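Local coordinates for peptide-binding protein (Photobacterium damsela subsp. piscicida, PDB 6SQX) that is a secreted cell-wall hydrolase of the NlpC/P60 family that cleaves the peptidoglycan of potentially competing bacteria, probably as a cysteine-type endopeptidase, at residues G143-L154 and I176-I187. Residues are numbered along the deposited sequence; the frame is centred on the assembly and turned at random.
Sequences GIVVNNAQVRSL and IQLSALWTGTPI. With EDO (1,2-ethanediol), chain N.
R152 reaches across to Q177, its NH1 giving OE1 a hydrogen bond of 2.8 Å that lies in the guanidinium plane and meets a lone pair of the amide oxygen. Bends at chi2 and chi3 (-72°) curl the arginine back over I176, whose CB and, in the modelled conformer, CG2 press on one guanidinium face; the planar guanidinium can donate in its plane while an apolar group lies over its face. On the other side of the sheet, V151 CG2 packs 3.7 Å from L181 CD1, these branched apolar side chains filling a buried face beside V210 and I201.

Strands 149-152 and 177-181 pair antiparallel, and a classic beta bulge sets L178 and S179 opposite V151, where L178 N bonds V151 O at 2.8 Å. The first chain comes out of the five-stranded sheet of the SH3b-like domain through loop 146-148, and the second enters it after the type II turn W182-T185. G184, with positive phi (102°), suits that turn, and its N meets V145 O almost straight (177°). The short amide of N148 links loop to turn, OD1 accepting from T183 N at 3.0 Å.

Farther out, D174 forms a salt bridge with R152 NH2, G316 O takes Q177 NE2, and I252 O accepts from N148 ND2, which also bonds a bound ethanediol.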
ATOM      1  N   GLY A 143     -19.017  -7.947   3.571  1.00 20.22           N
ATOM      2  CA  GLY A 143     -18.183  -8.726   4.463  1.00 20.27           C
ATOM      3  C   GLY A 143     -17.078  -7.941   5.130  1.00 19.12           C
ATOM      4  O   GLY A 143     -17.015  -6.706   5.046  1.00 19.96           O
ATOM      5  N   ILE A 144     -16.198  -8.668   5.816  1.00 18.31           N
ATOM      6  CA  ILE A 144     -15.111  -8.056   6.571  1.00 18.38           C
ATOM      7  C   ILE A 144     -13.934  -9.022   6.610  1.00 18.79           C
ATOM      8  O   ILE A 144     -14.110 -10.245   6.623  1.00 19.64           O
ATOM      9  CB  ILE A 144     -15.621  -7.632   7.977  1.00 18.69           C
ATOM     10  CG1 ILE A 144     -14.685  -6.601   8.627  1.00 19.14           C
ATOM     11  CG2 ILE A 144     -15.836  -8.832   8.908  1.00 20.17           C
ATOM     12  CD1 ILE A 144     -15.325  -5.889   9.803  1.00 20.81           C
ATOM     13  N   VAL A 145     -12.719  -8.461   6.645  1.00 19.53           N
ATOM     14  CA  VAL A 145     -11.510  -9.263   6.842  1.00 18.53           C
ATOM     15  C   VAL A 145     -11.388  -9.631   8.316  1.00 19.45           C
ATOM     16  O   VAL A 145     -11.464  -8.750   9.187  1.00 20.18           O
ATOM     17  CB  VAL A 145     -10.264  -8.488   6.351  1.00 18.28           C
ATOM     18  CG1 VAL A 145      -8.972  -9.284   6.637  1.00 18.72           C
ATOM     19  CG2 VAL A 145     -10.392  -8.190   4.846  1.00 18.90           C
ATOM     20  N   VAL A 146     -11.228 -10.935   8.597  1.00 18.68           N
ATOM     21  CA  VAL A 146     -11.045 -11.412   9.965  1.00 20.57           C
ATOM     22  C   VAL A 146      -9.604 -11.804  10.286  1.00 20.80           C
ATOM     23  O   VAL A 146      -9.245 -11.843  11.465  1.00 23.79           O
ATOM     24  CB  VAL A 146     -12.043 -12.524  10.372  1.00 21.38           C
ATOM     25  CG1 VAL A 146     -13.489 -12.010  10.276  1.00 21.61           C
ATOM     26  CG2 VAL A 146     -11.851 -13.828   9.564  1.00 22.93           C
ATOM     27  N   ASN A 147      -8.785 -12.128   9.300  1.00 19.05           N
ATOM     28  CA  ASN A 147      -7.354 -12.327   9.520  1.00 19.88           C
ATOM     29  C   ASN A 147      -6.581 -11.515   8.491  1.00 17.73           C
ATOM     30  O   ASN A 147      -6.997 -11.427   7.333  1.00 18.09           O
ATOM     31  CB  ASN A 147      -6.963 -13.802   9.381  1.00 22.20           C
ATOM     32  CG  ASN A 147      -7.439 -14.649  10.543  1.00 25.01           C
ATOM     33  OD1 ASN A 147      -7.197 -14.311  11.710  1.00 28.05           O
ATOM     34  ND2 ASN A 147      -8.083 -15.770  10.241  1.00 28.36           N
ATOM     35  N   ASN A 148      -5.477 -10.884   8.906  1.00 17.61           N
ATOM     36  CA  ASN A 148      -4.692 -10.101   7.946  1.00 17.17           C
ATOM     37  C   ASN A 148      -4.430 -10.980   6.733  1.00 18.54           C
ATOM     38  O   ASN A 148      -4.078 -12.156   6.864  1.00 19.49           O
ATOM     39  CB  ASN A 148      -3.360  -9.686   8.568  1.00 16.61           C
ATOM     40  CG  ASN A 148      -3.548  -8.889   9.848  1.00 18.44           C
ATOM     41  OD1 ASN A 148      -4.332  -7.948   9.928  1.00 19.00           O
ATOM     42  ND2 ASN A 148      -2.794  -9.275  10.892  1.00 20.45           N
ATOM     43  N   ALA A 149      -4.615 -10.424   5.533  1.00 18.96           N
ATOM     44  CA  ALA A 149      -4.631 -11.256   4.341  1.00 18.66           C
ATOM     45  C   ALA A 149      -3.710 -10.718   3.247  1.00 17.72           C
ATOM     46  O   ALA A 149      -3.696  -9.508   2.971  1.00 18.39           O
ATOM     47  CB  ALA A 149      -6.074 -11.356   3.819  1.00 18.95           C
ATOM     48  N   GLN A 150      -2.972 -11.627   2.607  1.00 17.54           N
ATOM     49  CA  GLN A 150      -2.250 -11.296   1.382  1.00 18.20           C
ATOM     50  C   GLN A 150      -3.165 -11.534   0.191  1.00 19.15           C
ATOM     51  O   GLN A 150      -3.536 -12.681  -0.090  1.00 20.68           O
ATOM     52  CB  GLN A 150      -0.975 -12.139   1.264  1.00 20.27           C
ATOM     53  CG  GLN A 150       0.024 -11.732   2.383  1.00 22.91           C
ATOM     54  CD  GLN A 150       1.341 -12.358   2.248  1.00 26.49           C
ATOM     55  OE1 GLN A 150       2.146 -11.965   1.413  1.00 28.22           O
ATOM     56  NE2 GLN A 150       1.583 -13.387   3.057  1.00 29.32           N
ATOM     57  N   VAL A 151      -3.557 -10.443  -0.480  1.00 18.40           N
ATOM     58  CA  VAL A 151      -4.473 -10.539  -1.614  1.00 18.47           C
ATOM     59  C   VAL A 151      -3.659 -10.970  -2.818  1.00 17.52           C
ATOM     60  O   VAL A 151      -2.581 -10.402  -3.113  1.00 17.89           O
ATOM     61  CB  VAL A 151      -5.160  -9.189  -1.871  1.00 18.52           C
ATOM     62  CG1 VAL A 151      -6.139  -9.329  -3.097  1.00 19.60           C
ATOM     63  CG2 VAL A 151      -5.915  -8.738  -0.617  1.00 18.38           C
ATOM     64  N   ARG A 152      -4.182 -11.961  -3.528  1.00 18.78           N
ATOM     65  CA  ARG A 152      -3.485 -12.633  -4.618  1.00 19.06           C
ATOM     66  C   ARG A 152      -4.257 -12.445  -5.932  1.00 19.40           C
ATOM     67  O   ARG A 152      -5.495 -12.451  -5.941  1.00 20.29           O
ATOM     68  CB  ARG A 152      -3.416 -14.169  -4.327  1.00 19.33           C
ATOM     69  CG  ARG A 152      -2.878 -14.547  -2.900  1.00 19.61           C
ATOM     70  CD  ARG A 152      -1.378 -14.219  -2.733  1.00 20.49           C
ATOM     71  NE  ARG A 152      -0.576 -15.168  -3.507  1.00 19.64           N
ATOM     72  CZ  ARG A 152       0.709 -15.020  -3.802  1.00 19.52           C
ATOM     73  NH1 ARG A 152       1.334 -13.910  -3.387  1.00 19.77           N
ATOM     74  NH2 ARG A 152       1.349 -15.963  -4.504  1.00 20.89           N
ATOM     75  N   SER A 153      -3.537 -12.331  -7.049  1.00 18.93           N
ATOM     76  CA  SER A 153      -4.257 -12.124  -8.304  1.00 20.13           C
ATOM     77  C   SER A 153      -4.938 -13.389  -8.804  1.00 20.64           C
ATOM     78  O   SER A 153      -5.855 -13.292  -9.631  1.00 20.85           O
ATOM     79  CB  SER A 153      -3.312 -11.581  -9.354  1.00 21.09           C
ATOM     80  OG  SER A 153      -2.354 -12.541  -9.747  1.00 21.61           O
ATOM     81  N   LEU A 154      -4.486 -14.565  -8.385  1.00 21.17           N
ATOM     82  CA  LEU A 154      -5.054 -15.873  -8.671  1.00 22.21           C
ATOM     83  C   LEU A 154      -5.140 -16.608  -7.346  1.00 21.99           C
ATOM     84  O   LEU A 154      -4.358 -16.317  -6.434  1.00 21.60           O
ATOM     85  CB  LEU A 154      -4.112 -16.673  -9.583  1.00 24.35           C
ATOM     86  CG  LEU A 154      -3.942 -16.131 -11.002  1.00 25.47           C
ATOM     87  CD1 LEU A 154      -2.859 -16.931 -11.722  1.00 26.93           C
ATOM     88  CD2 LEU A 154      -5.288 -16.208 -11.758  1.00 24.45           C
ATOM     89  N   ILE A 176       2.097 -12.449  -8.411  1.00 18.60           N
ATOM     90  CA  ILE A 176       0.756 -12.800  -7.931  0.59 18.67           C
ATOM     91  C   ILE A 176       0.368 -11.976  -6.715  1.00 18.20           C
ATOM     92  O   ILE A 176      -0.824 -11.841  -6.403  1.00 20.38           O
ATOM     93  CB  ILE A 176       0.666 -14.307  -7.607  0.59 19.63           C
ATOM     94  CG1 ILE A 176       1.167 -15.159  -8.777  0.59 20.67           C
ATOM     95  CG2 ILE A 176      -0.752 -14.708  -7.190  0.59 20.49           C
ATOM     96  CD1 ILE A 176       0.426 -14.937 -10.069  0.59 20.51           C
ATOM     97  N   GLN A 177       1.349 -11.414  -6.000  1.00 17.36           N
ATOM     98  CA  GLN A 177       1.081 -10.713  -4.756  1.00 18.06           C
ATOM     99  C   GLN A 177       0.587  -9.289  -5.025  1.00 18.93           C
ATOM    100  O   GLN A 177       1.285  -8.498  -5.680  1.00 19.65           O
ATOM    101  CB  GLN A 177       2.368 -10.694  -3.931  1.00 17.74           C
ATOM    102  CG  GLN A 177       2.192  -9.956  -2.550  1.00 18.74           C
ATOM    103  CD  GLN A 177       0.957 -10.470  -1.750  1.00 19.13           C
ATOM    104  OE1 GLN A 177       0.679 -11.703  -1.732  1.00 20.29           O
ATOM    105  NE2 GLN A 177       0.195  -9.532  -1.138  1.00 18.95           N
ATOM    106  N   LEU A 178      -0.608  -8.938  -4.520  1.00 18.08           N
ATOM    107  CA  LEU A 178      -1.176  -7.632  -4.850  1.00 17.42           C
ATOM    108  C   LEU A 178      -1.220  -6.636  -3.698  1.00 17.65           C
ATOM    109  O   LEU A 178      -0.827  -5.465  -3.870  1.00 18.77           O
ATOM    110  CB  LEU A 178      -2.611  -7.806  -5.341  1.00 19.13           C
ATOM    111  CG  LEU A 178      -2.752  -8.572  -6.654  1.00 20.47           C
ATOM    112  CD1 LEU A 178      -4.246  -8.622  -7.061  1.00 21.16           C
ATOM    113  CD2 LEU A 178      -1.903  -7.964  -7.807  1.00 22.33           C
ATOM    114  N   SER A 179      -1.755  -7.034  -2.538  1.00 17.34           N
ATOM    115  CA  SER A 179      -1.959  -6.090  -1.442  1.00 17.52           C
ATOM    116  C   SER A 179      -1.959  -6.835  -0.116  1.00 18.11           C
ATOM    117  O   SER A 179      -2.138  -8.054  -0.079  1.00 19.23           O
ATOM    118  CB  SER A 179      -3.311  -5.377  -1.558  1.00 18.14           C
ATOM    119  OG  SER A 179      -3.353  -4.651  -2.778  1.00 19.27           O
ATOM    120  N   ALA A 180      -1.825  -6.077   0.978  1.00 17.27           N
ATOM    121  CA  ALA A 180      -1.985  -6.628   2.321  1.00 18.31           C
ATOM    122  C   ALA A 180      -3.155  -5.905   2.974  1.00 20.36           C
ATOM    123  O   ALA A 180      -3.082  -4.686   3.186  1.00 22.84           O
ATOM    124  CB  ALA A 180      -0.726  -6.374   3.156  1.00 19.02           C
ATOM    125  N   LEU A 181      -4.228  -6.645   3.294  1.00 17.58           N
ATOM    126  CA  LEU A 181      -5.416  -6.070   3.939  1.00 18.35           C
ATOM    127  C   LEU A 181      -5.492  -6.486   5.398  1.00 18.67           C
ATOM    128  O   LEU A 181      -5.301  -7.659   5.727  1.00 19.85           O
ATOM    129  CB  LEU A 181      -6.725  -6.496   3.226  1.00 20.62           C
ATOM    130  CG  LEU A 181      -6.929  -6.080   1.775  1.00 23.89           C
ATOM    131  CD1 LEU A 181      -8.254  -6.627   1.239  1.00 24.77           C
ATOM    132  CD2 LEU A 181      -6.862  -4.579   1.640  1.00 25.37           C
ATOM    133  N   TRP A 182      -5.829  -5.529   6.252  1.00 17.11           N
ATOM    134  CA  TRP A 182      -5.805  -5.783   7.681  1.00 17.73           C
ATOM    135  C   TRP A 182      -7.155  -6.253   8.213  1.00 17.42           C
ATOM    136  O   TRP A 182      -8.221  -5.899   7.696  1.00 18.45           O
ATOM    137  CB  TRP A 182      -5.411  -4.483   8.403  1.00 18.72           C
ATOM    138  CG  TRP A 182      -4.186  -3.866   7.805  1.00 19.13           C
ATOM    139  CD1 TRP A 182      -4.086  -2.624   7.273  1.00 20.90           C
ATOM    140  CD2 TRP A 182      -2.894  -4.488   7.615  1.00 19.51           C
ATOM    141  NE1 TRP A 182      -2.830  -2.416   6.753  1.00 22.68           N
ATOM    142  CE2 TRP A 182      -2.070  -3.539   6.955  1.00 21.12           C
ATOM    143  CE3 TRP A 182      -2.367  -5.748   7.912  1.00 21.16           C
ATOM    144  CZ2 TRP A 182      -0.745  -3.801   6.621  1.00 21.75           C
ATOM    145  CZ3 TRP A 182      -1.027  -6.004   7.590  1.00 21.64           C
ATOM    146  CH2 TRP A 182      -0.234  -5.032   6.953  1.00 22.09           C
ATOM    147  N   THR A 183      -7.102  -7.021   9.313  1.00 17.21           N
ATOM    148  CA  THR A 183      -8.315  -7.392  10.025  1.00 17.51           C
ATOM    149  C   THR A 183      -9.155  -6.149  10.256  1.00 18.49           C
ATOM    150  O   THR A 183      -8.647  -5.104  10.677  1.00 18.08           O
ATOM    151  CB  THR A 183      -7.886  -7.966  11.390  1.00 20.43           C
ATOM    152  OG1 THR A 183      -7.144  -9.165  11.171  1.00 22.05           O
ATOM    153  CG2 THR A 183      -9.115  -8.259  12.277  1.00 20.98           C
ATOM    154  N   GLY A 184     -10.463  -6.266   9.986  1.00 17.98           N
ATOM    155  CA  GLY A 184     -11.388  -5.152  10.135  1.00 17.66           C
ATOM    156  C   GLY A 184     -11.782  -4.479   8.828  1.00 17.40           C
ATOM    157  O   GLY A 184     -12.703  -3.641   8.848  1.00 17.79           O
ATOM    158  N   THR A 185     -11.087  -4.785   7.711  1.00 17.70           N
ATOM    159  CA  THR A 185     -11.333  -4.042   6.464  1.00 18.40           C
ATOM    160  C   THR A 185     -12.710  -4.393   5.900  1.00 18.70           C
ATOM    161  O   THR A 185     -12.984  -5.575   5.679  1.00 18.61           O
ATOM    162  CB  THR A 185     -10.275  -4.395   5.410  1.00 18.38           C
ATOM    163  OG1 THR A 185      -8.954  -4.081   5.903  1.00 19.33           O
ATOM    164  CG2 THR A 185     -10.488  -3.564   4.168  1.00 18.86           C
ATOM    165  N   PRO A 186     -13.573  -3.403   5.634  1.00 18.74           N
ATOM    166  CA  PRO A 186     -14.851  -3.679   4.943  1.00 18.70           C
ATOM    167  C   PRO A 186     -14.603  -4.135   3.504  1.00 18.05           C
ATOM    168  O   PRO A 186     -13.829  -3.520   2.756  1.00 19.56           O
ATOM    169  CB  PRO A 186     -15.568  -2.319   4.969  1.00 18.85           C
ATOM    170  CG  PRO A 186     -14.965  -1.564   6.103  1.00 19.77           C
ATOM    171  CD  PRO A 186     -13.478  -1.978   6.014  1.00 19.72           C
ATOM    172  N   ILE A 187     -15.253  -5.231   3.116  1.00 18.80           N
ATOM    173  CA  ILE A 187     -15.060  -5.819   1.792  1.00 18.87           C
ATOM    174  C   ILE A 187     -16.401  -6.264   1.226  1.00 19.79           C
ATOM    175  O   ILE A 187     -17.433  -6.241   1.893  1.00 20.74           O
ATOM    176  CB  ILE A 187     -14.068  -7.012   1.805  1.00 19.21           C
ATOM    177  CG1 ILE A 187     -14.611  -8.084   2.779  1.00 20.08           C
ATOM    178  CG2 ILE A 187     -12.663  -6.525   2.209  1.00 20.77           C
ATOM    179  CD1 ILE A 187     -13.815  -9.350   2.838  1.00 20.72           C
TER
HETATM  180  C1  EDO N 512       0.213 -11.886  10.033  1.00 31.27           C
HETATM  181  O1  EDO N 512      -1.148 -11.817  10.455  1.00 21.94           O
HETATM  182  C2  EDO N 512       0.660 -10.472   9.669  1.00 34.32           C
HETATM  183  O2  EDO N 512       0.896  -9.696  10.833  1.00 32.92           O